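Local coordinates for protein WZI (PDB 2YNK) that probably binds capsular polysaccharide as an outer membrane beta-barrel lectin and takes part in group 1 capsule assembly in Escherichia coli, at residues 313-318 / 322-327; 17-22 / 286-291; 133-136 / 141-144; 150-155 / 194-199. All blocks are in the same frame, centred on the assembly; numbering follows the deposited sequence.

All four contacts reach the closed antiparallel barrel of 18 strands. Contacts 1 and 3 are hairpins in its wall, with centres about 34 Å apart. Contact 2 ties the end of helix 8-19 to that wall, and contact 4 ties the short inner strand 151-152 to it. Contacts 1 and 2 have centres about 10 Å apart and lie on strands 306-317 and 287-295, which are neighbours in the barrel. Contacts 3 and 4 have centres about 15 Å apart and meet where Gln141 reaches Tyr195. Contact 2 spans the longest piece of sequence. Contacts 3 and 4 both fall within that span, and contact 1 follows it. The N-terminal helix 8-19 is thus fixed to wall strands that come much later in the chain.

Contact 1 (313-318 / 322-327); sequences EGHHGW and AVNWYL. With D12 (dodecane), chain F.
His316 and Trp325 meet on one face of this two-stranded ladder. Trp325 NE1 donates to His316 NE2 over 3.0 Å, and the acceptor lies in the indole plane. The two rings meet rim to rim, with planes 15° apart. Trp325 takes the crowded first torsion, with CG between the backbone N and the carbonyl carbon (chi1 69°). This lays the indole across Gly314, whose CA sits over the five-membered ring, 3.7 Å from its centroid, in a CH-pi contact. On the other face, His315 ND1 donates to Asn324 OD1 in a bent bond whose short length is doubtful, with ring and amide planes 80° apart. His315 NE2 donates to Glu313 OE1 over 2.6 Å, within the imidazole plane and to the anti lone pair, so both ring nitrogens appear to have partners. Glu313 OE2 forms a salt bridge with Lys276. Past the strand end, Trp318 puts the edge atom CE3 4.0 Å from Val323 CG2, while dodecane C2 lies over its ring face. Paired backbone bonds join Gly314 to Trp325 and His316 to Val323. This is an antiparallel beta hairpin of a membrane barrel: Trp325 is on the outward face, and His315 faces the interior beside helix 8-19.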
loop_
_atom_site.group_PDB
_atom_site.type_symbol
_atom_site.label_atom_id
_atom_site.label_comp_id
_atom_site.label_asym_id
_atom_site.label_seq_id
_atom_site.Cartn_x
_atom_site.Cartn_y
_atom_site.Cartn_z
ATOM N N GLU A 313 -1.207 -14.768 7.841
ATOM C CA GLU A 313 -1.229 -15.098 6.411
ATOM C C GLU A 313 -0.599 -16.457 6.144
ATOM O O GLU A 313 0.294 -16.893 6.872
ATOM C CB GLU A 313 -0.514 -14.024 5.582
ATOM C CG GLU A 313 0.861 -13.630 6.105
ATOM C CD GLU A 313 1.604 -12.670 5.190
ATOM O OE1 GLU A 313 1.747 -12.975 3.984
ATOM O OE2 GLU A 313 2.053 -11.607 5.681
ATOM N N GLY A 314 -1.087 -17.119 5.094
ATOM C CA GLY A 314 -0.542 -18.388 4.640
ATOM C C GLY A 314 -0.406 -18.426 3.131
ATOM O O GLY A 314 -1.086 -17.685 2.416
ATOM N N HIS A 315 0.477 -19.299 2.653
ATOM C CA HIS A 315 0.826 -19.374 1.240
ATOM C C HIS A 315 1.153 -20.804 0.893
ATOM O O HIS A 315 2.072 -21.383 1.451
ATOM C CB HIS A 315 2.023 -18.477 0.962
ATOM C CG HIS A 315 1.814 -17.038 1.371
ATOM N ND1 HIS A 315 1.233 -16.136 0.568
ATOM C CD2 HIS A 315 2.136 -16.365 2.544
ATOM C CE1 HIS A 315 1.187 -14.945 1.188
ATOM N NE2 HIS A 315 1.738 -15.086 2.397
ATOM N N HIS A 316 0.401 -21.393 -0.027
ATOM C CA HIS A 316 0.447 -22.823 -0.251
ATOM C C HIS A 316 0.518 -23.127 -1.716
ATOM O O HIS A 316 0.050 -22.348 -2.538
ATOM C CB HIS A 316 -0.794 -23.478 0.345
ATOM C CG HIS A 316 -1.044 -23.123 1.793
ATOM N ND1 HIS A 316 -0.319 -23.633 2.802
ATOM C CD2 HIS A 316 -1.993 -22.287 2.380
ATOM C CE1 HIS A 316 -0.771 -23.149 3.974
ATOM N NE2 HIS A 316 -1.795 -22.327 3.714
ATOM N N GLY A 317 1.126 -24.266 -2.054
ATOM C CA GLY A 317 1.105 -24.795 -3.420
ATOM C C GLY A 317 0.082 -25.910 -3.494
ATOM O O GLY A 317 -0.138 -26.604 -2.503
ATOM N N TRP A 318 -0.572 -26.071 -4.643
ATOM C CA TRP A 318 -1.532 -27.154 -4.819
ATOM C C TRP A 318 -0.911 -28.174 -5.744
ATOM O O TRP A 318 -0.018 -28.918 -5.321
ATOM C CB TRP A 318 -2.866 -26.610 -5.304
ATOM C CG TRP A 318 -4.030 -27.526 -5.009
ATOM C CD1 TRP A 318 -4.080 -28.911 -5.135
ATOM C CD2 TRP A 318 -5.371 -27.139 -4.538
ATOM N NE1 TRP A 318 -5.315 -29.390 -4.782
ATOM C CE2 TRP A 318 -6.135 -28.382 -4.416
ATOM C CE3 TRP A 318 -5.989 -25.934 -4.219
ATOM C CZ2 TRP A 318 -7.454 -28.394 -3.991
ATOM C CZ3 TRP A 318 -7.319 -25.958 -3.790
ATOM C CH2 TRP A 318 -8.033 -27.160 -3.682
ATOM N N ALA A 322 -1.016 -22.001 -6.945
ATOM C CA ALA A 322 -0.624 -21.363 -5.693
ATOM C C ALA A 322 -1.844 -20.777 -4.979
ATOM O O ALA A 322 -2.766 -20.265 -5.624
ATOM C CB ALA A 322 0.399 -20.278 -5.966
ATOM N N VAL A 323 -1.847 -20.861 -3.647
ATOM C CA VAL A 323 -2.954 -20.369 -2.849
ATOM C C VAL A 323 -2.453 -19.379 -1.815
ATOM O O VAL A 323 -1.540 -19.688 -1.056
ATOM C CB VAL A 323 -3.716 -21.514 -2.165
ATOM C CG1 VAL A 323 -4.765 -20.968 -1.206
ATOM C CG2 VAL A 323 -4.381 -22.384 -3.213
ATOM N N ASN A 324 -3.067 -18.185 -1.813
ATOM C CA ASN A 324 -2.748 -17.088 -0.884
ATOM C C ASN A 324 -3.942 -16.809 -0.001
ATOM O O ASN A 324 -5.058 -16.710 -0.500
ATOM C CB ASN A 324 -2.476 -15.801 -1.651
ATOM C CG ASN A 324 -1.089 -15.727 -2.218
ATOM O OD1 ASN A 324 -0.126 -15.528 -1.489
ATOM N ND2 ASN A 324 -0.983 -15.830 -3.537
ATOM N N TRP A 325 -3.725 -16.649 1.297
ATOM C CA TRP A 325 -4.808 -16.234 2.176
ATOM C C TRP A 325 -4.322 -15.405 3.319
ATOM O O TRP A 325 -3.185 -15.556 3.767
ATOM C CB TRP A 325 -5.583 -17.440 2.692
ATOM C CG TRP A 325 -4.800 -18.291 3.660
ATOM C CD1 TRP A 325 -4.033 -19.418 3.377
ATOM C CD2 TRP A 325 -4.678 -18.107 5.111
ATOM N NE1 TRP A 325 -3.467 -19.923 4.516
ATOM C CE2 TRP A 325 -3.808 -19.187 5.588
ATOM C CE3 TRP A 325 -5.178 -17.193 6.023
ATOM C CZ2 TRP A 325 -3.470 -19.322 6.923
ATOM C CZ3 TRP A 325 -4.830 -17.341 7.370
ATOM C CH2 TRP A 325 -3.998 -18.381 7.806
ATOM N N TYR A 326 -5.180 -14.508 3.794
ATOM C CA TYR A 326 -4.881 -13.751 4.999
ATOM C C TYR A 326 -6.139 -13.521 5.826
ATOM O O TYR A 326 -7.253 -13.533 5.304
ATOM C CB TYR A 326 -4.164 -12.430 4.666
ATOM C CG TYR A 326 -5.009 -11.404 3.943
ATOM C CD1 TYR A 326 -6.085 -10.788 4.579
ATOM C CD2 TYR A 326 -4.723 -11.023 2.642
ATOM C CE1 TYR A 326 -6.861 -9.849 3.934
ATOM C CE2 TYR A 326 -5.496 -10.080 1.989
ATOM C CZ TYR A 326 -6.568 -9.498 2.644
ATOM O OH TYR A 326 -7.362 -8.560 2.012
ATOM N N LEU A 327 -5.948 -13.340 7.124
ATOM C CA LEU A 327 -7.022 -12.941 8.021
ATOM C C LEU A 327 -6.474 -11.773 8.823
ATOM O O LEU A 327 -5.415 -11.894 9.443
ATOM C CB LEU A 327 -7.443 -14.096 8.927
ATOM C CG LEU A 327 -8.718 -13.876 9.751
ATOM C CD1 LEU A 327 -9.869 -13.418 8.866
ATOM C CD2 LEU A 327 -9.119 -15.131 10.521
HETATM C C1 D12 F . -5.776 -27.690 -8.568
HETATM C C2 D12 F . -6.957 -27.163 -7.772
HETATM C C3 D12 F . -7.970 -26.430 -8.659
HETATM C C4 D12 F . -9.300 -26.173 -7.940
HETATM C C5 D12 F . -9.710 -24.694 -7.939
HETATM C C6 D12 F . -11.204 -24.481 -7.657
HETATM C C7 D12 F . -11.498 -23.423 -6.582
HETATM C C8 D12 F . -11.589 -21.994 -7.127
HETATM C C9 D12 F . -12.938 -21.338 -6.817
HETATM C C10 D12 F . -12.969 -19.881 -7.284
HETATM C C11 D12 F . -14.262 -19.163 -6.888
HETATM C C12 D12 F . -14.164 -17.667 -7.114
#

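Contact 2 (17-22 / 286-291); sequences LSDRGV and PVSFYG
The C-terminal end of helix 8-19, at Asp19 and Arg20, meets Pro286 and Ser288 at the start of barrel strand 287-295. The helix ends in a Schellman motif. Gly21 has positive phi, its N bonds to Ser18 O, and a weak bond runs from Val22 N to Leu17 O. Across the contact, Ser288 OG donates to Asp19 OD2 over 2.8 Å. The hydroxyl comes from above the carboxylate plane, 84° out of it. Ser288 OG stands beside its own backbone N (chi1 -51°), a position from which it reaches the carboxylate. One water donates to Asp19 O at 2.7 Å and to Val287 O at 2.9 Å, so it bridges the helix end and the strand. Arg20 runs alongside Pro286, pointing the same way, with Arg20 CG 3.7 Å from Pro286 CB. Beyond CG its chain bends at chi3 (66°), and the guanidinium lies obliquely near the proline ring. That guanidinium bonds His315 O on strand 306-317 and forms a salt bridge with Glu51 on helix 49-65. Asp19 OD1 pairs with Lys276 on strand 268-278. The helix end is thus fastened to strands on either side of 287-295 and to a second helix.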
loop_
_atom_site.group_PDB
_atom_site.type_symbol
_atom_site.label_atom_id
_atom_site.label_comp_id
_atom_site.label_asym_id
_atom_site.label_seq_id
_atom_site.Cartn_x
_atom_site.Cartn_y
_atom_site.Cartn_z
ATOM N N LEU A 17 6.439 -16.296 -2.259
ATOM C CA LEU A 17 7.809 -16.784 -2.332
ATOM C C LEU A 17 8.580 -16.538 -1.030
ATOM O O LEU A 17 9.369 -17.385 -0.594
ATOM C CB LEU A 17 8.530 -16.130 -3.518
ATOM C CG LEU A 17 8.033 -16.582 -4.896
ATOM C CD1 LEU A 17 8.301 -15.519 -5.945
ATOM C CD2 LEU A 17 8.676 -17.908 -5.289
ATOM N N SER A 18 8.338 -15.386 -0.408
ATOM C CA SER A 18 9.086 -14.979 0.784
ATOM C C SER A 18 8.703 -15.808 2.000
ATOM O O SER A 18 9.566 -16.246 2.751
ATOM C CB SER A 18 8.876 -13.485 1.070
ATOM O OG SER A 18 9.224 -13.145 2.404
ATOM N N ASP A 19 7.408 -16.026 2.184
ATOM C CA ASP A 19 6.917 -16.729 3.365
ATOM C C ASP A 19 7.170 -18.229 3.292
ATOM O O ASP A 19 7.154 -18.908 4.305
ATOM C CB ASP A 19 5.424 -16.457 3.562
ATOM C CG ASP A 19 5.145 -15.050 4.065
ATOM O OD1 ASP A 19 6.020 -14.165 3.934
ATOM O OD2 ASP A 19 4.041 -14.831 4.602
ATOM N N ARG A 20 7.394 -18.735 2.085
ATOM C CA ARG A 20 7.783 -20.120 1.879
ATOM C C ARG A 20 9.293 -20.289 1.912
ATOM O O ARG A 20 9.781 -21.381 1.682
ATOM C CB ARG A 20 7.270 -20.623 0.530
ATOM C CG ARG A 20 5.758 -20.732 0.437
ATOM C CD ARG A 20 5.332 -21.249 -0.926
ATOM N NE ARG A 20 5.775 -22.625 -1.144
ATOM C CZ ARG A 20 5.182 -23.707 -0.647
ATOM N NH1 ARG A 20 4.099 -23.599 0.111
ATOM N NH2 ARG A 20 5.681 -24.913 -0.909
ATOM N N GLY A 21 10.036 -19.214 2.164
ATOM C CA GLY A 21 11.491 -19.288 2.256
ATOM C C GLY A 21 12.250 -19.422 0.941
ATOM O O GLY A 21 13.468 -19.567 0.951
ATOM N N VAL A 22 11.555 -19.366 -0.189
ATOM C CA VAL A 22 12.206 -19.442 -1.493
ATOM C C VAL A 22 13.021 -18.193 -1.817
ATOM O O VAL A 22 13.966 -18.266 -2.593
ATOM C CB VAL A 22 11.180 -19.624 -2.613
ATOM C CG1 VAL A 22 11.872 -19.676 -3.967
ATOM C CG2 VAL A 22 10.341 -20.869 -2.361
ATOM N N PRO A 286 4.359 -22.492 5.837
ATOM C CA PRO A 286 4.428 -21.290 5.028
ATOM C C PRO A 286 3.339 -20.321 5.485
ATOM O O PRO A 286 2.411 -19.990 4.739
ATOM C CB PRO A 286 4.171 -21.826 3.631
ATOM C CG PRO A 286 3.197 -22.934 3.851
ATOM C CD PRO A 286 3.467 -23.490 5.223
ATOM N N VAL A 287 3.485 -19.896 6.735
ATOM C CA VAL A 287 2.503 -19.108 7.439
ATOM C C VAL A 287 3.271 -18.009 8.151
ATOM O O VAL A 287 4.399 -18.230 8.595
ATOM C CB VAL A 287 1.755 -19.966 8.479
ATOM C CG1 VAL A 287 0.847 -19.105 9.349
ATOM C CG2 VAL A 287 0.958 -21.060 7.790
ATOM N N SER A 288 2.681 -16.823 8.234
ATOM C CA SER A 288 3.275 -15.738 8.995
ATOM C C SER A 288 2.200 -15.019 9.758
ATOM O O SER A 288 1.022 -15.129 9.437
ATOM C CB SER A 288 3.973 -14.741 8.077
ATOM O OG SER A 288 4.855 -15.388 7.184
ATOM N N PHE A 289 2.606 -14.283 10.777
ATOM C CA PHE A 289 1.697 -13.354 11.407
ATOM C C PHE A 289 2.381 -12.005 11.569
ATOM O O PHE A 289 3.609 -11.927 11.701
ATOM C CB PHE A 289 1.116 -13.907 12.716
ATOM C CG PHE A 289 2.121 -14.120 13.816
ATOM C CD1 PHE A 289 2.843 -15.306 13.902
ATOM C CD2 PHE A 289 2.300 -13.159 14.805
ATOM C CE1 PHE A 289 3.753 -15.515 14.937
ATOM C CE2 PHE A 289 3.203 -13.362 15.846
ATOM C CZ PHE A 289 3.934 -14.541 15.913
ATOM N N TYR A 290 1.568 -10.951 11.512
ATOM C CA TYR A 290 2.061 -9.588 11.505
ATOM C C TYR A 290 1.175 -8.653 12.330
ATOM O O TYR A 290 0.018 -8.956 12.612
ATOM C CB TYR A 290 2.159 -9.088 10.067
ATOM C CG TYR A 290 0.881 -9.247 9.263
ATOM C CD1 TYR A 290 -0.141 -8.297 9.350
ATOM C CD2 TYR A 290 0.696 -10.335 8.413
ATOM C CE1 TYR A 290 -1.309 -8.435 8.628
ATOM C CE2 TYR A 290 -0.473 -10.479 7.681
ATOM C CZ TYR A 290 -1.474 -9.519 7.791
ATOM O OH TYR A 290 -2.643 -9.637 7.073
ATOM N N GLY A 291 1.742 -7.508 12.702
ATOM C CA GLY A 291 1.042 -6.498 13.497
ATOM C C GLY A 291 1.603 -5.097 13.305
ATOM O O GLY A 291 2.761 -4.925 12.923
HETATM O O HOH W 1 6.666 -18.078 6.819
#

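Contact 3 (133-136 / 141-144); sequences YGAV and QWLS. With D12 (dodecane), chain D.
Val136 and Leu143 face each other as a hydrogen-bonded antiparallel pair. Val136 N donates to Leu143 O, and Leu143 N to Val136 O, each over 2.9 Å and nearly along the C=O axis. Their side chains share one face, where Val136 CG2 lies 4.3 Å from Leu143 CB. The next pair, Ala135 and Ser144, is non-hydrogen-bonded, with CA atoms 4.2 Å apart. Its side chains lie on the other face, and Ala135 CB touches Ser144 CB at 4.0 Å. Trp142 is also on that side. Its CG is beside the backbone N (chi1 -86°), and the indole swings back over strand 127-138 at Ala135 and Val136. There the six-membered part of the ring, at CE3, is 3.7 Å from Ala135 CB and also packs obliquely against the carbonyl of Val136. Trp142 NE1 bonds Glu35 OE1, which fixes the indole from the interior. Nearby, Tyr133 CB packs against Ser144 OG, while its hydroxyl bonds Asp108.

On the opposite side, dodecane runs over strand 127-138. Its C9 is 3.5 Å from Val136 CG1, and its C11 is 3.5 Å from Gly134 O. The alkane passes close to Gly134, which has no side chain. Further out, Gln141 OE1 bonds Tyr195 OH, joining the hairpin to strand 193-201. Strand 170-176 pairs with the far edge of 141-145. The arrangement is that of a beta hairpin in an outer membrane barrel. Val136 and Leu143 face the alkane side, consistent with the lipid-facing surface, and Trp142 and Ser144 face inward.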
loop_
_atom_site.group_PDB
_atom_site.type_symbol
_atom_site.label_atom_id
_atom_site.label_comp_id
_atom_site.label_asym_id
_atom_site.label_seq_id
_atom_site.Cartn_x
_atom_site.Cartn_y
_atom_site.Cartn_z
ATOM N N TYR A 133 6.354 9.894 -11.962
ATOM C CA TYR A 133 7.605 10.295 -11.324
ATOM C C TYR A 133 8.787 10.152 -12.270
ATOM O O TYR A 133 8.711 9.473 -13.297
ATOM C CB TYR A 133 7.870 9.446 -10.076
ATOM C CG TYR A 133 8.153 7.995 -10.401
ATOM C CD1 TYR A 133 9.445 7.556 -10.697
ATOM C CD2 TYR A 133 7.124 7.064 -10.438
ATOM C CE1 TYR A 133 9.699 6.225 -11.017
ATOM C CE2 TYR A 133 7.361 5.736 -10.746
ATOM C CZ TYR A 133 8.651 5.317 -11.039
ATOM O OH TYR A 133 8.866 3.992 -11.354
ATOM N N GLY A 134 9.877 10.809 -11.899
ATOM C CA GLY A 134 11.201 10.476 -12.400
ATOM C C GLY A 134 12.122 10.249 -11.212
ATOM O O GLY A 134 11.985 10.915 -10.184
ATOM N N ALA A 135 13.041 9.293 -11.333
ATOM C CA ALA A 135 14.010 9.025 -10.265
ATOM C C ALA A 135 15.395 8.812 -10.820
ATOM O O ALA A 135 15.559 8.374 -11.960
ATOM C CB ALA A 135 13.590 7.827 -9.436
ATOM N N VAL A 136 16.390 9.137 -10.001
ATOM C CA VAL A 136 17.786 8.851 -10.308
ATOM C C VAL A 136 18.458 8.106 -9.156
ATOM O O VAL A 136 18.062 8.258 -7.997
ATOM C CB VAL A 136 18.587 10.136 -10.596
ATOM C CG1 VAL A 136 18.131 10.762 -11.901
ATOM C CG2 VAL A 136 18.496 11.112 -9.431
ATOM N N GLN A 141 21.359 5.007 -3.473
ATOM C CA GLN A 141 20.135 5.681 -3.049
ATOM C C GLN A 141 19.319 6.104 -4.261
ATOM O O GLN A 141 19.862 6.604 -5.245
ATOM C CB GLN A 141 20.432 6.895 -2.158
ATOM C CG GLN A 141 21.488 6.668 -1.085
ATOM C CD GLN A 141 21.361 5.324 -0.386
ATOM O OE1 GLN A 141 20.290 4.960 0.098
ATOM N NE2 GLN A 141 22.460 4.578 -0.329
ATOM N N TRP A 142 18.014 5.879 -4.179
ATOM C CA TRP A 142 17.070 6.371 -5.176
ATOM C C TRP A 142 16.436 7.671 -4.730
ATOM O O TRP A 142 15.811 7.728 -3.667
ATOM C CB TRP A 142 15.973 5.349 -5.395
ATOM C CG TRP A 142 16.311 4.291 -6.394
ATOM C CD1 TRP A 142 16.501 2.935 -6.165
ATOM C CD2 TRP A 142 16.478 4.466 -7.834
ATOM N NE1 TRP A 142 16.766 2.279 -7.340
ATOM C CE2 TRP A 142 16.777 3.142 -8.377
ATOM C CE3 TRP A 142 16.413 5.547 -8.694
ATOM C CZ2 TRP A 142 17.000 2.937 -9.723
ATOM C CZ3 TRP A 142 16.646 5.329 -10.053
ATOM C CH2 TRP A 142 16.928 4.049 -10.554
ATOM N N LEU A 143 16.600 8.714 -5.538
ATOM C CA LEU A 143 15.958 9.997 -5.294
ATOM C C LEU A 143 14.871 10.187 -6.327
ATOM O O LEU A 143 15.121 10.055 -7.524
ATOM C CB LEU A 143 16.963 11.144 -5.387
ATOM C CG LEU A 143 16.398 12.548 -5.103
ATOM C CD1 LEU A 143 15.649 12.600 -3.775
ATOM C CD2 LEU A 143 17.518 13.581 -5.140
ATOM N N SER A 144 13.673 10.520 -5.861
ATOM C CA SER A 144 12.499 10.556 -6.719
ATOM C C SER A 144 11.689 11.854 -6.597
ATOM O O SER A 144 11.571 12.414 -5.512
ATOM C CB SER A 144 11.609 9.392 -6.339
ATOM O OG SER A 144 10.482 9.373 -7.180
HETATM C C1 D12 D . 18.721 8.328 -20.562
HETATM C C2 D12 D . 18.789 9.085 -19.246
HETATM C C3 D12 D . 17.428 9.657 -18.815
HETATM C C4 D12 D . 17.460 10.176 -17.370
HETATM C C5 D12 D . 16.266 11.074 -17.016
HETATM C C6 D12 D . 16.066 11.200 -15.499
HETATM C C7 D12 D . 15.704 12.617 -15.054
HETATM C C8 D12 D . 14.677 12.676 -13.914
HETATM C C9 D12 D . 15.325 12.743 -12.528
HETATM C C10 D12 D . 14.437 13.419 -11.478
HETATM C C11 D12 D . 14.796 12.956 -10.062
HETATM C C12 D12 D . 14.628 14.039 -9.014
#

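Contact 4 (150-155 / 194-199); sequences QWWGPG and QYQISA. With HEX (hexane), chain S.
Gln150 and Trp152 both donate to one acceptor, the side-chain oxygen of Gln196. Gln150 NE2 reaches Gln196 OE1 over 2.6 Å, and Trp152 NE1 reaches the same oxygen over 2.6 Å. The two donors come from opposite faces of the Gln196 amide plane. Neither sits on a lone pair; the indole N-H stands 55° out of that plane. From the indole's own side the bond is flat, since Gln196 OE1 lies close to the ring plane at its edge. Gln196 is fully extended, with CG anti to the backbone N (chi1 -164°), and carries its amide inward from the barrel wall. Gln150 NE2 has a second bond, to Ser198 OG, at 3.1 Å. Both of its hydrogens are therefore used.

The remaining polar ends are also met. Gln150 OE1 accepts from Arg162 NH2, and Gln196 NE2 donates to Gln175 OE1 and Trp30 O. Buried as they are, the two amides have partners at both ends, which fixes the way each is flipped. The contact rests on polar bonds. On the outer side of the strand, hexane C2 lies over a face of the Tyr195 ring, 3.7 Å from Tyr195 CZ. Strand 151-152 pairs with 29-30 inside the barrel, and the ring of Trp152 also touches strands 212-221 and 226-236. Both strands of this inner sheet are bonded to Gln196 of wall strand 193-201, 151-152 through Trp152 and 29-30 through Trp30 O. Gln196 in turn bonds Gln175 on the neighbouring wall strand 170-176.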
loop_
_atom_site.group_PDB
_atom_site.type_symbol
_atom_site.label_atom_id
_atom_site.label_comp_id
_atom_site.label_asym_id
_atom_site.label_seq_id
_atom_site.Cartn_x
_atom_site.Cartn_y
_atom_site.Cartn_z
ATOM N N GLN A 150 2.746 5.282 -1.725
ATOM C CA GLN A 150 3.534 4.461 -0.803
ATOM C C GLN A 150 2.663 3.402 -0.141
ATOM O O GLN A 150 1.421 3.416 -0.272
ATOM C CB GLN A 150 4.157 5.332 0.289
ATOM C CG GLN A 150 5.232 6.293 -0.183
ATOM C CD GLN A 150 5.317 7.530 0.694
ATOM O OE1 GLN A 150 4.362 8.316 0.790
ATOM N NE2 GLN A 150 6.468 7.721 1.328
ATOM N N TRP A 151 3.332 2.486 0.558
ATOM C CA TRP A 151 2.671 1.612 1.518
ATOM C C TRP A 151 3.595 1.335 2.645
ATOM O O TRP A 151 4.695 0.819 2.429
ATOM C CB TRP A 151 2.253 0.314 0.877
ATOM C CG TRP A 151 1.399 -0.567 1.747
ATOM C CD1 TRP A 151 1.821 -1.524 2.662
ATOM C CD2 TRP A 151 -0.062 -0.624 1.785
ATOM N NE1 TRP A 151 0.749 -2.151 3.247
ATOM C CE2 TRP A 151 -0.411 -1.652 2.762
ATOM C CE3 TRP A 151 -1.081 0.053 1.128
ATOM C CZ2 TRP A 151 -1.729 -1.971 3.047
ATOM C CZ3 TRP A 151 -2.405 -0.286 1.421
ATOM C CH2 TRP A 151 -2.715 -1.275 2.352
ATOM N N TRP A 152 3.164 1.675 3.859
ATOM C CA TRP A 152 3.988 1.479 5.055
ATOM C C TRP A 152 3.422 0.431 5.985
ATOM O O TRP A 152 2.493 0.698 6.761
ATOM C CB TRP A 152 4.163 2.799 5.782
ATOM C CG TRP A 152 5.175 3.705 5.135
ATOM C CD1 TRP A 152 5.774 3.575 3.884
ATOM C CD2 TRP A 152 5.714 4.946 5.681
ATOM N NE1 TRP A 152 6.630 4.614 3.644
ATOM C CE2 TRP A 152 6.649 5.460 4.684
ATOM C CE3 TRP A 152 5.520 5.657 6.851
ATOM C CZ2 TRP A 152 7.354 6.621 4.879
ATOM C CZ3 TRP A 152 6.239 6.829 7.043
ATOM C CH2 TRP A 152 7.132 7.301 6.079
ATOM N N GLY A 153 3.988 -0.778 5.906
ATOM C CA GLY A 153 3.670 -1.840 6.846
ATOM C C GLY A 153 3.263 -3.142 6.198
ATOM O O GLY A 153 3.126 -3.218 4.984
ATOM N N PRO A 154 3.049 -4.178 7.017
ATOM C CA PRO A 154 2.835 -5.532 6.537
ATOM C C PRO A 154 1.385 -5.884 6.251
ATOM O O PRO A 154 1.100 -7.002 5.811
ATOM C CB PRO A 154 3.347 -6.376 7.696
ATOM C CG PRO A 154 3.013 -5.562 8.897
ATOM C CD PRO A 154 3.053 -4.119 8.488
ATOM N N GLY A 155 0.476 -4.946 6.481
ATOM C CA GLY A 155 -0.935 -5.218 6.306
ATOM C C GLY A 155 -1.291 -5.348 4.849
ATOM O O GLY A 155 -0.602 -4.799 3.986
ATOM N N GLN A 194 16.251 -1.082 5.643
ATOM C CA GLN A 194 15.816 -0.112 4.652
ATOM C C GLN A 194 15.224 1.137 5.298
ATOM O O GLN A 194 14.559 1.068 6.345
ATOM C CB GLN A 194 14.790 -0.746 3.715
ATOM C CG GLN A 194 14.025 0.216 2.809
ATOM C CD GLN A 194 14.897 0.908 1.772
ATOM O OE1 GLN A 194 15.904 1.542 2.100
ATOM N NE2 GLN A 194 14.488 0.820 0.509
ATOM N N TYR A 195 15.482 2.275 4.656
ATOM C CA TYR A 195 14.892 3.528 5.048
ATOM C C TYR A 195 14.045 4.057 3.902
ATOM O O TYR A 195 14.305 3.787 2.729
ATOM C CB TYR A 195 15.974 4.541 5.440
ATOM C CG TYR A 195 16.681 5.186 4.271
ATOM C CD1 TYR A 195 17.801 4.599 3.703
ATOM C CD2 TYR A 195 16.230 6.389 3.734
ATOM C CE1 TYR A 195 18.453 5.184 2.631
ATOM C CE2 TYR A 195 16.874 6.981 2.660
ATOM C CZ TYR A 195 17.984 6.372 2.107
ATOM O OH TYR A 195 18.626 6.959 1.040
ATOM N N GLN A 196 13.008 4.805 4.258
ATOM C CA GLN A 196 12.306 5.641 3.292
ATOM C C GLN A 196 12.061 6.990 3.928
ATOM O O GLN A 196 11.564 7.074 5.050
ATOM C CB GLN A 196 10.983 5.008 2.859
ATOM C CG GLN A 196 10.412 5.621 1.590
ATOM C CD GLN A 196 9.040 5.090 1.262
ATOM O OE1 GLN A 196 8.024 5.644 1.696
ATOM N NE2 GLN A 196 8.994 4.005 0.511
ATOM N N ILE A 197 12.435 8.050 3.229
ATOM C CA ILE A 197 12.118 9.395 3.687
ATOM C C ILE A 197 11.299 10.042 2.594
ATOM O O ILE A 197 11.549 9.792 1.417
ATOM C CB ILE A 197 13.381 10.220 4.021
ATOM C CG1 ILE A 197 14.250 10.446 2.783
ATOM C CG2 ILE A 197 14.202 9.516 5.097
ATOM C CD1 ILE A 197 15.588 11.086 3.094
ATOM N N SER A 198 10.295 10.831 2.979
ATOM C CA SER A 198 9.518 11.605 1.997
ATOM C C SER A 198 9.056 12.956 2.524
ATOM O O SER A 198 8.690 13.093 3.704
ATOM C CB SER A 198 8.314 10.804 1.477
ATOM O OG SER A 198 7.411 10.463 2.513
ATOM N N ALA A 199 9.101 13.948 1.634
ATOM C CA ALA A 199 8.510 15.273 1.879
ATOM C C ALA A 199 7.528 15.582 0.747
ATOM O O ALA A 199 7.908 15.577 -0.421
ATOM C CB ALA A 199 9.586 16.339 1.973
HETATM C C1 HEX S . 19.503 8.877 5.144
HETATM C C2 HEX S . 20.445 8.386 4.055
HETATM C C3 HEX S . 21.194 7.107 4.450
HETATM C C4 HEX S . 22.493 6.985 3.654
HETATM C C5 HEX S . 23.354 5.789 4.061
HETATM C C6 HEX S . 24.723 5.878 3.409
#